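Local coordinates for protein SAM-dependent methyltransferase (Thiobacillus denitrificans, PDB 5EPE) that binds S-adenosyl-L-homocysteine and is probably a methyltransferase that uses S-adenosyl-L-methionine as its methyl donor, at residues I3-I6 / F7-E11; G48-L51 / C52-R56; L67-L70 / F71-A75; A107-V110 / G111-W114; D190-D193 / R194-A198. One frame throughout, in Å; residues are numbered along the deposited sequence.

How the contacts relate
Each of the five contacts pairs two segments that follow one another without a gap, and the contacts lie in series: each closes a single helical or tight turn, and none encloses or crosses another. Contact 1 opens the N-terminal helix 5-11. Contact 2 starts helix 49-58, after the first strand of the Rossmann-like sheet, and contact 3 starts helix 69-82, after the second; contact 4 turns the chain off strand 104-110. Contacts 1, 3 and 4 all touch S-adenosyl-L-homocysteine. Contact 2 packs on contact 3 where Gly48 and Cys52 meet Ala75, and on contact 4 through Met50. Contact 5, on helix 189-209, meets contact 1 through Tyr195 and Glu11, their centres about 17 Å apart.

Contact 1: residues I3-I6 / F7-E11; sequences IPRI and FNITE. With SAH (S-adenosyl-L-homocysteine), chain B.
The Phe7 ring is met at its edge by Pro4 and over a face by Ile6. The Pro4 ring runs alongside it in the same direction; the closest side-chain pair is Pro4 CD and Phe7 CD2 at 3.6 Å. Ile6 CG2 is 4.1 Å from the Phe7 ring centroid and 20° off the normal, which meets the geometry of a CH-pi contact. Ile3 runs at about a right angle to Phe7 and meets it nearer the backbone, its CD1 reaching Phe7 CB at 3.7 Å. Ile3 CD1 also lies 3.6 Å from Asn8 OD1, while the other branch, Ile3 CG2, is turned to the bound S-adenosyl-L-homocysteine, 3.4 Å from O2'.

They surround the start of helix 5-11, with Pro4 at the N-cap. On another side of the helix the extended Arg5 chain places its guanidinium so that Ile9 CD1 lies over one face. The charged tip continues outward to a salt bridge with Asp213. Thr10 folds back on its own helix: with OG1 anti to the carbonyl carbon (chi1 -68°), the hydroxyl Thr10 OG1 donates to Ile6 O over 2.9 Å. Thr10 N donates to Ile6 O at 3.0 Å, from the opposite face of the carbonyl plane.

Asn8 OD1 is hydrogen-bonded to Ser68 OG, tying this turn to the start of helix 69-82, and ND2 to Asp2, just before the segment. Hydrocarbon packing and carbonyl-directed hydrogen bonds thus act within the turn, while the polar ends of Arg5 and Asn8 connect it to neighbouring parts of the fold.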
# COMPACT_ATOMS: atom_id res chain seq x y z
N ILE A 3 -28.62 4.01 -38.92
CA ILE A 3 -28.03 4.32 -37.61
C ILE A 3 -28.03 5.85 -37.43
O ILE A 3 -28.22 6.58 -38.40
CB ILE A 3 -26.64 3.67 -37.46
CG1 ILE A 3 -25.59 4.33 -38.39
CG2 ILE A 3 -26.73 2.16 -37.72
CD1 ILE A 3 -24.18 3.85 -38.10
N PRO A 4 -27.87 6.33 -36.20
CA PRO A 4 -27.90 7.79 -36.01
C PRO A 4 -26.81 8.53 -36.78
O PRO A 4 -25.71 8.03 -37.02
CB PRO A 4 -27.65 7.96 -34.50
CG PRO A 4 -28.09 6.66 -33.90
CD PRO A 4 -27.68 5.61 -34.92
N ARG A 5 -27.15 9.76 -37.13
CA ARG A 5 -26.37 10.53 -38.08
C ARG A 5 -24.95 10.79 -37.63
O ARG A 5 -24.04 10.84 -38.44
CB ARG A 5 -27.07 11.85 -38.32
CG ARG A 5 -26.47 12.70 -39.43
CD ARG A 5 -27.37 13.91 -39.70
NE ARG A 5 -26.59 14.86 -40.48
CZ ARG A 5 -26.33 16.13 -40.18
NH1 ARG A 5 -25.56 16.82 -41.03
NH2 ARG A 5 -26.86 16.73 -39.09
N ILE A 6 -24.79 10.99 -36.33
CA ILE A 6 -23.51 11.29 -35.76
C ILE A 6 -22.47 10.18 -35.99
O ILE A 6 -21.30 10.48 -36.15
CB ILE A 6 -23.59 11.54 -34.24
CG1 ILE A 6 -22.30 12.21 -33.73
CG2 ILE A 6 -23.91 10.25 -33.45
CD1 ILE A 6 -22.42 13.71 -33.66
N PHE A 7 -22.90 8.91 -35.96
CA PHE A 7 -21.99 7.81 -36.25
C PHE A 7 -21.57 7.83 -37.67
O PHE A 7 -20.44 7.54 -37.93
CB PHE A 7 -22.62 6.44 -35.95
CG PHE A 7 -22.94 6.28 -34.51
CD1 PHE A 7 -21.91 6.08 -33.60
CD2 PHE A 7 -24.23 6.41 -34.05
CE1 PHE A 7 -22.17 5.96 -32.24
CE2 PHE A 7 -24.52 6.31 -32.69
CZ PHE A 7 -23.48 6.09 -31.78
N ASN A 8 -22.48 8.17 -38.59
CA ASN A 8 -22.13 8.21 -40.00
C ASN A 8 -21.12 9.34 -40.21
O ASN A 8 -20.17 9.17 -40.97
CB ASN A 8 -23.38 8.32 -40.91
CG ASN A 8 -24.16 7.01 -41.03
OD1 ASN A 8 -23.59 5.91 -41.05
ND2 ASN A 8 -25.48 7.12 -41.15
N ILE A 9 -21.29 10.46 -39.52
CA ILE A 9 -20.36 11.58 -39.65
C ILE A 9 -18.94 11.25 -39.09
O ILE A 9 -17.94 11.51 -39.72
CB ILE A 9 -20.89 12.81 -38.91
CG1 ILE A 9 -22.10 13.40 -39.69
CG2 ILE A 9 -19.81 13.87 -38.75
CD1 ILE A 9 -22.91 14.39 -38.89
N THR A 10 -18.90 10.67 -37.90
CA THR A 10 -17.69 10.41 -37.19
C THR A 10 -16.86 9.32 -37.87
O THR A 10 -15.63 9.39 -37.87
CB THR A 10 -18.11 9.99 -35.76
OG1 THR A 10 -18.67 11.17 -35.15
CG2 THR A 10 -17.00 9.56 -35.02
N GLU A 11 -17.55 8.29 -38.40
CA GLU A 11 -16.87 7.13 -38.95
C GLU A 11 -16.92 7.00 -40.47
O GLU A 11 -16.58 5.95 -41.01
CB GLU A 11 -17.40 5.89 -38.28
CG GLU A 11 -17.06 5.89 -36.78
CD GLU A 11 -17.20 4.57 -36.08
OE1 GLU A 11 -17.39 4.59 -34.85
OE2 GLU A 11 -17.13 3.52 -36.71
N SAH B . -18.16 -5.39 -37.95
CA SAH B . -17.92 -4.02 -38.54
CB SAH B . -18.85 -3.00 -37.90
CG SAH B . -18.76 -2.81 -36.37
SD SAH B . -19.58 -1.35 -35.80
C SAH B . -16.48 -3.57 -38.41
O SAH B . -15.75 -4.10 -37.55
OXT SAH B . -16.01 -2.68 -39.15
C5' SAH B . -21.29 -1.84 -35.46
C4' SAH B . -22.08 -1.99 -36.77
O4' SAH B . -23.37 -2.54 -36.49
C3' SAH B . -22.30 -0.68 -37.53
O3' SAH B . -21.78 -0.85 -38.87
C2' SAH B . -23.82 -0.47 -37.55
O2' SAH B . -24.29 0.05 -38.79
C1' SAH B . -24.30 -1.89 -37.40
N9 SAH B . -25.64 -2.15 -36.85
C8 SAH B . -26.20 -1.58 -35.74
N7 SAH B . -27.38 -2.10 -35.49
C5 SAH B . -27.57 -3.06 -36.50
C6 SAH B . -28.64 -3.95 -36.80
N6 SAH B . -29.75 -3.99 -36.02
N1 SAH B . -28.53 -4.79 -37.86
C2 SAH B . -27.40 -4.73 -38.61
N3 SAH B . -26.35 -3.91 -38.43
C4 SAH B . -26.49 -3.09 -37.33

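Contact 2: residues G48-L51 / C52-R56; sequences GEML and CTWAR
Met50, present as selenomethionine, reaches Trp54 one helical turn ahead. From CB the chain runs outward with CG anti to the backbone N (chi1 -174°), which lays that methylene directly over the indole. Its CG is 3.4 Å from the centroid of the Trp54 six-membered ring and only 3° off the normal, a close CH-pi contact over the face. Selenium follows, less centrally: Met50 SE is 4.1 Å from the same centroid in an oblique Met-aromatic contact, with Trp54 CH2 its nearest ring atom. A bend at chi3 then carries the methyl onward, Met50 CE lying 4.1 Å from Trp54 CZ3.

This turn begins helix 49-58, the connection between strands 39-43 and 61-66 in a beta-alpha-beta unit of the Rossmann-like methyltransferase fold. Gly48 occupies the N-cap, and Gly48 O receives Cys52 N at 2.9 Å. On the next carbonyl two donors converge from opposite faces: Thr53 OG1 lies 2.7 Å from Glu49 O, and Thr53 N lies 3.0 Å from Glu49 O. Thr53 CG2 in turn touches Glu49 OE2 at 3.4 Å. The Glu49 carboxylate has a salt bridge to Arg78 through OE1, and Trp54 NE1 donates to Leu25 O, fixing the indole against helix 22-31.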
# COMPACT_ATOMS: atom_id res chain seq x y z
N GLY A 48 -17.63 -3.54 -44.71
CA GLY A 48 -17.35 -4.79 -45.40
C GLY A 48 -15.89 -5.12 -45.48
O GLY A 48 -15.51 -5.96 -46.27
N GLU A 49 -15.07 -4.50 -44.62
CA GLU A 49 -13.64 -4.67 -44.79
C GLU A 49 -13.22 -6.13 -44.53
O GLU A 49 -12.34 -6.68 -45.25
CB GLU A 49 -12.85 -3.70 -43.93
CG GLU A 49 -11.36 -3.70 -44.24
CD GLU A 49 -10.96 -3.04 -45.57
OE1 GLU A 49 -11.84 -2.52 -46.30
OE2 GLU A 49 -9.72 -3.02 -45.87
N MSE A 50 -13.82 -6.76 -43.53
CA MSE A 50 -13.49 -8.14 -43.21
C MSE A 50 -13.84 -9.07 -44.37
O MSE A 50 -12.99 -9.80 -44.84
CB MSE A 50 -14.26 -8.56 -41.94
CG MSE A 50 -13.77 -9.94 -41.56
SE MSE A 50 -14.62 -10.38 -39.79
CE MSE A 50 -16.23 -11.11 -40.42
N LEU A 51 -15.08 -9.06 -44.81
CA LEU A 51 -15.45 -9.86 -45.99
C LEU A 51 -14.63 -9.56 -47.25
O LEU A 51 -14.18 -10.49 -47.89
CB LEU A 51 -16.94 -9.77 -46.30
CG LEU A 51 -17.81 -10.47 -45.28
CD1 LEU A 51 -19.27 -10.18 -45.56
CD2 LEU A 51 -17.59 -11.98 -45.26
N CYS A 52 -14.42 -8.28 -47.59
CA CYS A 52 -13.72 -7.94 -48.82
C CYS A 52 -12.25 -8.43 -48.79
O CYS A 52 -11.78 -9.00 -49.78
CB CYS A 52 -13.75 -6.46 -49.12
SG CYS A 52 -15.43 -5.92 -49.54
N THR A 53 -11.55 -8.19 -47.70
CA THR A 53 -10.13 -8.54 -47.62
C THR A 53 -9.89 -10.04 -47.54
O THR A 53 -8.95 -10.53 -48.15
CB THR A 53 -9.40 -7.83 -46.48
OG1 THR A 53 -10.05 -8.10 -45.22
CG2 THR A 53 -9.34 -6.32 -46.72
N TRP A 54 -10.76 -10.76 -46.80
CA TRP A 54 -10.70 -12.23 -46.76
C TRP A 54 -11.09 -12.86 -48.10
O TRP A 54 -10.54 -13.89 -48.48
CB TRP A 54 -11.54 -12.78 -45.61
CG TRP A 54 -10.99 -12.39 -44.22
CD1 TRP A 54 -9.88 -11.62 -43.94
CD2 TRP A 54 -11.59 -12.69 -42.98
NE1 TRP A 54 -9.75 -11.45 -42.56
CE2 TRP A 54 -10.79 -12.09 -41.96
CE3 TRP A 54 -12.72 -13.41 -42.61
CZ2 TRP A 54 -11.10 -12.23 -40.60
CZ3 TRP A 54 -13.02 -13.55 -41.26
CH2 TRP A 54 -12.21 -12.97 -40.28
N ALA A 55 -12.01 -12.26 -48.82
CA ALA A 55 -12.31 -12.74 -50.17
C ALA A 55 -11.04 -12.67 -51.07
O ALA A 55 -10.69 -13.65 -51.75
CB ALA A 55 -13.46 -11.92 -50.76
N ARG A 56 -10.37 -11.52 -51.04
CA ARG A 56 -9.17 -11.23 -51.80
C ARG A 56 -8.04 -12.15 -51.37
O ARG A 56 -7.32 -12.68 -52.19
CB ARG A 56 -8.72 -9.79 -51.52
CG ARG A 56 -7.49 -9.33 -52.31
CD ARG A 56 -7.01 -7.97 -51.83
NE ARG A 56 -6.54 -8.07 -50.44
CZ ARG A 56 -6.41 -7.06 -49.59
NH1 ARG A 56 -6.69 -5.82 -49.97
NH2 ARG A 56 -6.02 -7.27 -48.33

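Contact 3: residues L67-L70 / F71-A75; sequences LSQL and FTEQA. With SAH (S-adenosyl-L-homocysteine), chain B.
Phe71 and Ser68 meet through both backbone and side chain at the start of helix 69-82, which links strands 61-66 and 88-92 in a beta-alpha-beta unit of the Rossmann-like fold. Ser68 is the N-cap. Its OG, anti to the backbone N (chi1 172°), accepts from Phe71 N over 3.0 Å, and the N-H...O angle of 173° marks this as a straight capping bond. Ser68 OG also sits over one face of the Phe71 ring, 3.3 Å from Phe71 CG. The aromatic edge is directed at the ligand, with Phe71 CD2 3.4 Å from O3' of S-adenosyl-L-homocysteine, and His17 stacks on the ring. Just before the cap, Leu67 CB packs against the adenine, 3.5 Å from its C4, so this helix start lines both the base and the ribose parts of the pocket.

Thr72 binds Ser68 O twice. Its N and its OG1 come from opposite faces of the carbonyl plane, Thr72 OG1 at 2.9 Å from Ser68 O. The N-cap residue is therefore held through both its hydroxyl and its carbonyl.

Glu73 continues the helix through its backbone N to Gln69 O. Its extended side chain crosses that of Gln69, with the amide and carboxylate planes 73° apart, and Gln69 NE2 makes a weak bond of 3.5 Å to Glu73 OE2.

Gln74 donates its backbone N to Leu70 O. Its amide is held from elsewhere, OE1 by Ser47 OG and NE2 by Ser12 O, and Leu70 CD1 rests 3.8 Å from Gln74 NE2.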
# COMPACT_ATOMS: atom_id res chain seq x y z
N LEU A 67 -27.06 -2.28 -40.96
CA LEU A 67 -28.14 -1.31 -40.86
C LEU A 67 -27.81 0.07 -41.48
O LEU A 67 -28.73 0.85 -41.81
CB LEU A 67 -28.51 -1.11 -39.38
CG LEU A 67 -29.76 -0.35 -39.02
CD1 LEU A 67 -30.94 -0.96 -39.75
CD2 LEU A 67 -29.98 -0.33 -37.51
N SER A 68 -26.53 0.41 -41.59
CA SER A 68 -26.14 1.71 -42.14
C SER A 68 -26.20 1.70 -43.68
O SER A 68 -25.58 0.85 -44.35
CB SER A 68 -24.70 2.08 -41.72
OG SER A 68 -24.28 3.25 -42.42
N GLN A 69 -26.88 2.69 -44.24
CA GLN A 69 -26.95 2.81 -45.68
C GLN A 69 -25.61 3.22 -46.24
O GLN A 69 -25.11 2.64 -47.21
CB GLN A 69 -28.02 3.83 -46.08
CG GLN A 69 -28.40 3.70 -47.54
CD GLN A 69 -29.54 4.62 -47.96
OE1 GLN A 69 -30.60 4.67 -47.33
NE2 GLN A 69 -29.33 5.35 -49.05
N LEU A 70 -25.01 4.22 -45.60
CA LEU A 70 -23.66 4.69 -45.96
C LEU A 70 -22.64 3.53 -45.97
O LEU A 70 -21.97 3.30 -46.99
CB LEU A 70 -23.20 5.81 -45.02
CG LEU A 70 -21.77 6.34 -45.32
CD1 LEU A 70 -21.66 6.87 -46.75
CD2 LEU A 70 -21.34 7.39 -44.31
N PHE A 71 -22.56 2.81 -44.86
CA PHE A 71 -21.53 1.77 -44.74
C PHE A 71 -21.79 0.61 -45.72
O PHE A 71 -20.86 0.04 -46.28
CB PHE A 71 -21.38 1.22 -43.30
CG PHE A 71 -21.11 2.25 -42.22
CD1 PHE A 71 -20.56 3.52 -42.49
CD2 PHE A 71 -21.37 1.92 -40.87
CE1 PHE A 71 -20.34 4.44 -41.47
CE2 PHE A 71 -21.13 2.84 -39.84
CZ PHE A 71 -20.63 4.11 -40.16
N THR A 72 -23.05 0.28 -45.96
CA THR A 72 -23.41 -0.67 -47.02
C THR A 72 -22.89 -0.22 -48.41
O THR A 72 -22.30 -1.02 -49.15
CB THR A 72 -24.92 -0.98 -47.06
OG1 THR A 72 -25.32 -1.63 -45.84
CG2 THR A 72 -25.24 -1.91 -48.22
N GLU A 73 -23.10 1.04 -48.73
CA GLU A 73 -22.62 1.58 -50.01
C GLU A 73 -21.10 1.52 -50.11
O GLU A 73 -20.56 1.15 -51.16
CB GLU A 73 -23.09 3.01 -50.20
CG GLU A 73 -24.60 3.10 -50.41
CD GLU A 73 -25.14 4.53 -50.30
OE1 GLU A 73 -24.39 5.47 -49.88
OE2 GLU A 73 -26.33 4.73 -50.64
N GLN A 74 -20.41 1.77 -48.98
CA GLN A 74 -18.96 1.69 -48.94
C GLN A 74 -18.50 0.28 -49.14
O GLN A 74 -17.53 0.03 -49.87
CB GLN A 74 -18.41 2.25 -47.61
CG GLN A 74 -18.68 3.78 -47.47
CD GLN A 74 -18.22 4.37 -46.16
OE1 GLN A 74 -17.91 3.64 -45.18
NE2 GLN A 74 -18.12 5.71 -46.13
N ALA A 75 -19.21 -0.66 -48.52
CA ALA A 75 -18.85 -2.08 -48.64
C ALA A 75 -18.92 -2.54 -50.10
O ALA A 75 -18.02 -3.20 -50.60
CB ALA A 75 -19.78 -2.93 -47.79
N SAH B . -18.16 -5.39 -37.95
CA SAH B . -17.92 -4.02 -38.54
CB SAH B . -18.85 -3.00 -37.90
CG SAH B . -18.76 -2.81 -36.37
SD SAH B . -19.58 -1.35 -35.80
C SAH B . -16.48 -3.57 -38.41
O SAH B . -15.75 -4.10 -37.55
OXT SAH B . -16.01 -2.68 -39.15
C5' SAH B . -21.29 -1.84 -35.46
C4' SAH B . -22.08 -1.99 -36.77
O4' SAH B . -23.37 -2.54 -36.49
C3' SAH B . -22.30 -0.68 -37.53
O3' SAH B . -21.78 -0.85 -38.87
C2' SAH B . -23.82 -0.47 -37.55
O2' SAH B . -24.29 0.05 -38.79
C1' SAH B . -24.30 -1.89 -37.40
N9 SAH B . -25.64 -2.15 -36.85
C8 SAH B . -26.20 -1.58 -35.74
N7 SAH B . -27.38 -2.10 -35.49
C5 SAH B . -27.57 -3.06 -36.50
C6 SAH B . -28.64 -3.95 -36.80
N6 SAH B . -29.75 -3.99 -36.02
N1 SAH B . -28.53 -4.79 -37.86
C2 SAH B . -27.40 -4.73 -38.61
N3 SAH B . -26.35 -3.91 -38.43
C4 SAH B . -26.49 -3.09 -37.33

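Contact 4: residues A107-V110 / G111-W114; sequences AACV and GASW. With SAH (S-adenosyl-L-homocysteine), chain B.
With chi1 at -178°, Cys109 SG stands anti to its own backbone N and is delivered onto Ala112, where it lies 3.3 Å from Ala112 C and also packs on CB. Between them Gly111 adopts a positive phi of 79°, a conformation that favours glycine and turns the chain sharply. This is the C-terminal end of strand 104-110 in the Rossmann-like sheet, the edge at which such methyltransferases bind their cofactor. A water spans the turn, bonded to Cys109 O at 2.8 Å and to Ala112 N at 3.2 Å, and so bridges two backbone polar groups across the turn.

The same residues line the ligand. Val110 O accepts a 3.0 Å hydrogen bond from the amino N of S-adenosyl-L-homocysteine and another from Asn18 ND2. Farther on, Gly111 O is 3.5 Å from the ligand's C5', and Ala112 CB approaches the ribose O4'. Ser113 OG turns to Glu140 instead. In Trp114, chi1 of 58° tucks CG over the residue's own backbone, flanked by N and C, a setting that brings the indole back across Ala112, whose CA lies over one ring face. The indole's edge meets the adenine, Trp114 NE1 standing 3.3 Å from N7 of the ligand.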
# COMPACT_ATOMS: atom_id res chain seq x y z
N ALA A 107 -19.61 -17.91 -38.85
CA ALA A 107 -20.72 -16.99 -38.59
C ALA A 107 -20.26 -15.97 -37.55
O ALA A 107 -19.81 -16.34 -36.44
CB ALA A 107 -21.95 -17.74 -38.12
N ALA A 108 -20.29 -14.70 -37.94
CA ALA A 108 -19.58 -13.64 -37.20
C ALA A 108 -20.49 -12.51 -36.80
O ALA A 108 -21.36 -12.13 -37.53
CB ALA A 108 -18.45 -13.07 -38.03
N CYS A 109 -20.27 -11.97 -35.61
CA CYS A 109 -20.80 -10.67 -35.24
C CYS A 109 -19.63 -9.93 -34.52
O CYS A 109 -19.29 -10.23 -33.37
CB CYS A 109 -22.00 -10.81 -34.33
SG CYS A 109 -22.75 -9.19 -33.89
N VAL A 110 -19.05 -8.96 -35.22
CA VAL A 110 -17.87 -8.29 -34.77
C VAL A 110 -18.24 -6.90 -34.24
O VAL A 110 -18.24 -5.91 -34.95
CB VAL A 110 -16.82 -8.29 -35.86
CG1 VAL A 110 -15.49 -7.64 -35.38
CG2 VAL A 110 -16.53 -9.72 -36.30
N GLY A 111 -18.58 -6.87 -32.99
CA GLY A 111 -18.94 -5.63 -32.26
C GLY A 111 -20.34 -5.14 -32.54
O GLY A 111 -20.55 -3.93 -32.72
N ALA A 112 -21.30 -6.04 -32.68
CA ALA A 112 -22.69 -5.63 -32.87
C ALA A 112 -23.65 -6.55 -32.13
O ALA A 112 -24.77 -6.76 -32.56
CB ALA A 112 -23.03 -5.54 -34.33
N SER A 113 -23.26 -7.05 -30.97
CA SER A 113 -24.04 -8.13 -30.32
C SER A 113 -25.37 -7.67 -29.66
O SER A 113 -26.15 -8.50 -29.25
CB SER A 113 -23.16 -8.88 -29.31
OG SER A 113 -22.63 -7.98 -28.34
N TRP A 114 -25.64 -6.36 -29.58
CA TRP A 114 -26.98 -5.89 -29.17
C TRP A 114 -28.08 -6.34 -30.15
O TRP A 114 -29.25 -6.32 -29.82
CB TRP A 114 -27.00 -4.36 -29.03
CG TRP A 114 -26.61 -3.68 -30.27
CD1 TRP A 114 -27.38 -3.48 -31.40
CD2 TRP A 114 -25.29 -3.16 -30.59
NE1 TRP A 114 -26.64 -2.82 -32.36
CE2 TRP A 114 -25.36 -2.61 -31.90
CE3 TRP A 114 -24.08 -3.11 -29.89
CZ2 TRP A 114 -24.26 -2.03 -32.54
CZ3 TRP A 114 -22.97 -2.51 -30.52
CH2 TRP A 114 -23.07 -1.97 -31.82
N SAH B . -18.16 -5.39 -37.95
CA SAH B . -17.92 -4.02 -38.54
CB SAH B . -18.85 -3.00 -37.90
CG SAH B . -18.76 -2.81 -36.37
SD SAH B . -19.58 -1.35 -35.80
C SAH B . -16.48 -3.57 -38.41
O SAH B . -15.75 -4.10 -37.55
OXT SAH B . -16.01 -2.68 -39.15
C5' SAH B . -21.29 -1.84 -35.46
C4' SAH B . -22.08 -1.99 -36.77
O4' SAH B . -23.37 -2.54 -36.49
C3' SAH B . -22.30 -0.68 -37.53
O3' SAH B . -21.78 -0.85 -38.87
C2' SAH B . -23.82 -0.47 -37.55
O2' SAH B . -24.29 0.05 -38.79
C1' SAH B . -24.30 -1.89 -37.40
N9 SAH B . -25.64 -2.15 -36.85
C8 SAH B . -26.20 -1.58 -35.74
N7 SAH B . -27.38 -2.10 -35.49
C5 SAH B . -27.57 -3.06 -36.50
C6 SAH B . -28.64 -3.95 -36.80
N6 SAH B . -29.75 -3.99 -36.02
N1 SAH B . -28.53 -4.79 -37.86
C2 SAH B . -27.40 -4.73 -38.61
N3 SAH B . -26.35 -3.91 -38.43
C4 SAH B . -26.49 -3.09 -37.33
O HOH W 1 -20.38 -8.72 -31.29

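Contact 5: residues D190-D193 / R194-A198; sequences DSWD and RYEAA. With NA (sodium ion), chain C.
Asp190 is used at both ends: its carbonyl O receives Arg194 N, while its carboxylate binds a sodium ion through OD2 at 2.5 Å. The setting is helix 189-209, where the i to i+4 bonds run regularly through this turn. Four waters also bind the sodium, and Asp188 of the same chain and Asp188 of the second subunit likewise bind sodium, which places the ion between subunits.

A further water joins the Asp190-Arg194 pair. It donates to Asp190 O and accepts from Arg194 NE, both at 2.9 Å, and lies in the guanidinium plane at its edge. A chi1 of -62° sets Arg194 CG 3.5 Å from Asp190 O, and bends at chi2 and chi3 then bring NE to the water. Its NH1 forms a salt bridge with Glu183 of the second subunit. Asp193, by contrast, is paired within the chain, to Arg235 and Tyr230.

On another side of the helix, Trp192 lies alongside both Tyr195 and Glu196. The Tyr195 hydroxyl is hydrogen-bonded to Glu11, and Glu196 OE1 is in a salt bridge with Lys199. The Glu196 carboxylate is nearly coplanar with the indole, 3° apart, and meets its edge with Glu196 OE2 3.7 Å from Trp192 CZ3.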
# COMPACT_ATOMS: atom_id res chain seq x y z
N ASP A 190 -2.23 0.49 -29.92
CA ASP A 190 -2.07 1.06 -31.24
C ASP A 190 -3.28 0.88 -32.12
O ASP A 190 -3.65 1.77 -32.87
CB ASP A 190 -0.83 0.54 -31.93
CG ASP A 190 0.47 1.03 -31.22
OD1 ASP A 190 0.60 2.19 -30.72
OD2 ASP A 190 1.40 0.20 -31.15
N SER A 191 -3.96 -0.26 -32.00
CA SER A 191 -5.16 -0.47 -32.78
C SER A 191 -6.33 0.33 -32.25
O SER A 191 -7.13 0.83 -33.06
CB SER A 191 -5.41 -1.98 -33.03
OG SER A 191 -5.79 -2.62 -31.93
N TRP A 192 -6.42 0.52 -30.95
CA TRP A 192 -7.37 1.43 -30.38
C TRP A 192 -7.13 2.87 -30.88
O TRP A 192 -8.08 3.58 -31.18
CB TRP A 192 -7.32 1.42 -28.85
CG TRP A 192 -8.27 0.46 -28.16
CD1 TRP A 192 -7.95 -0.68 -27.53
CD2 TRP A 192 -9.67 0.61 -28.05
NE1 TRP A 192 -9.08 -1.30 -27.05
CE2 TRP A 192 -10.16 -0.51 -27.35
CE3 TRP A 192 -10.58 1.58 -28.49
CZ2 TRP A 192 -11.49 -0.65 -27.05
CZ3 TRP A 192 -11.90 1.42 -28.20
CH2 TRP A 192 -12.35 0.29 -27.52
N ASP A 193 -5.87 3.27 -30.94
CA ASP A 193 -5.52 4.62 -31.45
C ASP A 193 -6.04 4.82 -32.85
O ASP A 193 -6.59 5.89 -33.15
CB ASP A 193 -4.01 4.86 -31.47
CG ASP A 193 -3.40 5.03 -30.11
OD1 ASP A 193 -4.10 5.14 -29.07
OD2 ASP A 193 -2.14 4.91 -29.99
N ARG A 194 -5.87 3.79 -33.71
CA ARG A 194 -6.38 3.86 -35.09
C ARG A 194 -7.87 4.09 -35.19
O ARG A 194 -8.31 4.94 -35.99
CB ARG A 194 -6.05 2.63 -35.97
CG ARG A 194 -4.58 2.35 -36.22
CD ARG A 194 -3.91 3.35 -37.14
NE ARG A 194 -3.57 4.53 -36.32
CZ ARG A 194 -4.03 5.77 -36.50
NH1 ARG A 194 -3.67 6.71 -35.60
NH2 ARG A 194 -4.86 6.10 -37.50
N TYR A 195 -8.63 3.34 -34.40
CA TYR A 195 -10.06 3.49 -34.35
C TYR A 195 -10.52 4.89 -33.81
O TYR A 195 -11.37 5.55 -34.44
CB TYR A 195 -10.68 2.35 -33.54
CG TYR A 195 -12.13 2.51 -33.31
CD1 TYR A 195 -13.01 2.56 -34.40
CD2 TYR A 195 -12.63 2.68 -32.03
CE1 TYR A 195 -14.34 2.73 -34.22
CE2 TYR A 195 -13.96 2.87 -31.84
CZ TYR A 195 -14.80 2.90 -32.94
OH TYR A 195 -16.11 3.13 -32.77
N GLU A 196 -9.97 5.33 -32.68
CA GLU A 196 -10.39 6.54 -32.02
C GLU A 196 -9.84 7.79 -32.66
O GLU A 196 -10.59 8.73 -32.97
CB GLU A 196 -10.07 6.51 -30.52
CG GLU A 196 -10.87 5.43 -29.79
CD GLU A 196 -12.38 5.69 -29.68
OE1 GLU A 196 -12.90 6.74 -30.15
OE2 GLU A 196 -13.05 4.80 -29.11
N ALA A 197 -8.53 7.82 -32.90
CA ALA A 197 -7.90 9.03 -33.42
C ALA A 197 -8.33 9.43 -34.79
O ALA A 197 -8.40 10.65 -35.12
CB ALA A 197 -6.39 8.95 -33.33
N ALA A 198 -8.65 8.45 -35.61
CA ALA A 198 -9.14 8.75 -36.95
C ALA A 198 -10.44 9.50 -36.91
O ALA A 198 -10.75 10.23 -37.85
CB ALA A 198 -9.32 7.45 -37.78
NA NA C . 1.63 -2.20 -30.49
O HOH W 2 -1.80 3.46 -34.24
O HOH W 3 0.44 -1.18 -28.82
O HOH W 4 2.19 -3.75 -28.76
O HOH W 5 2.40 -4.13 -31.63
O HOH W 6 1.29 -1.98 -33.04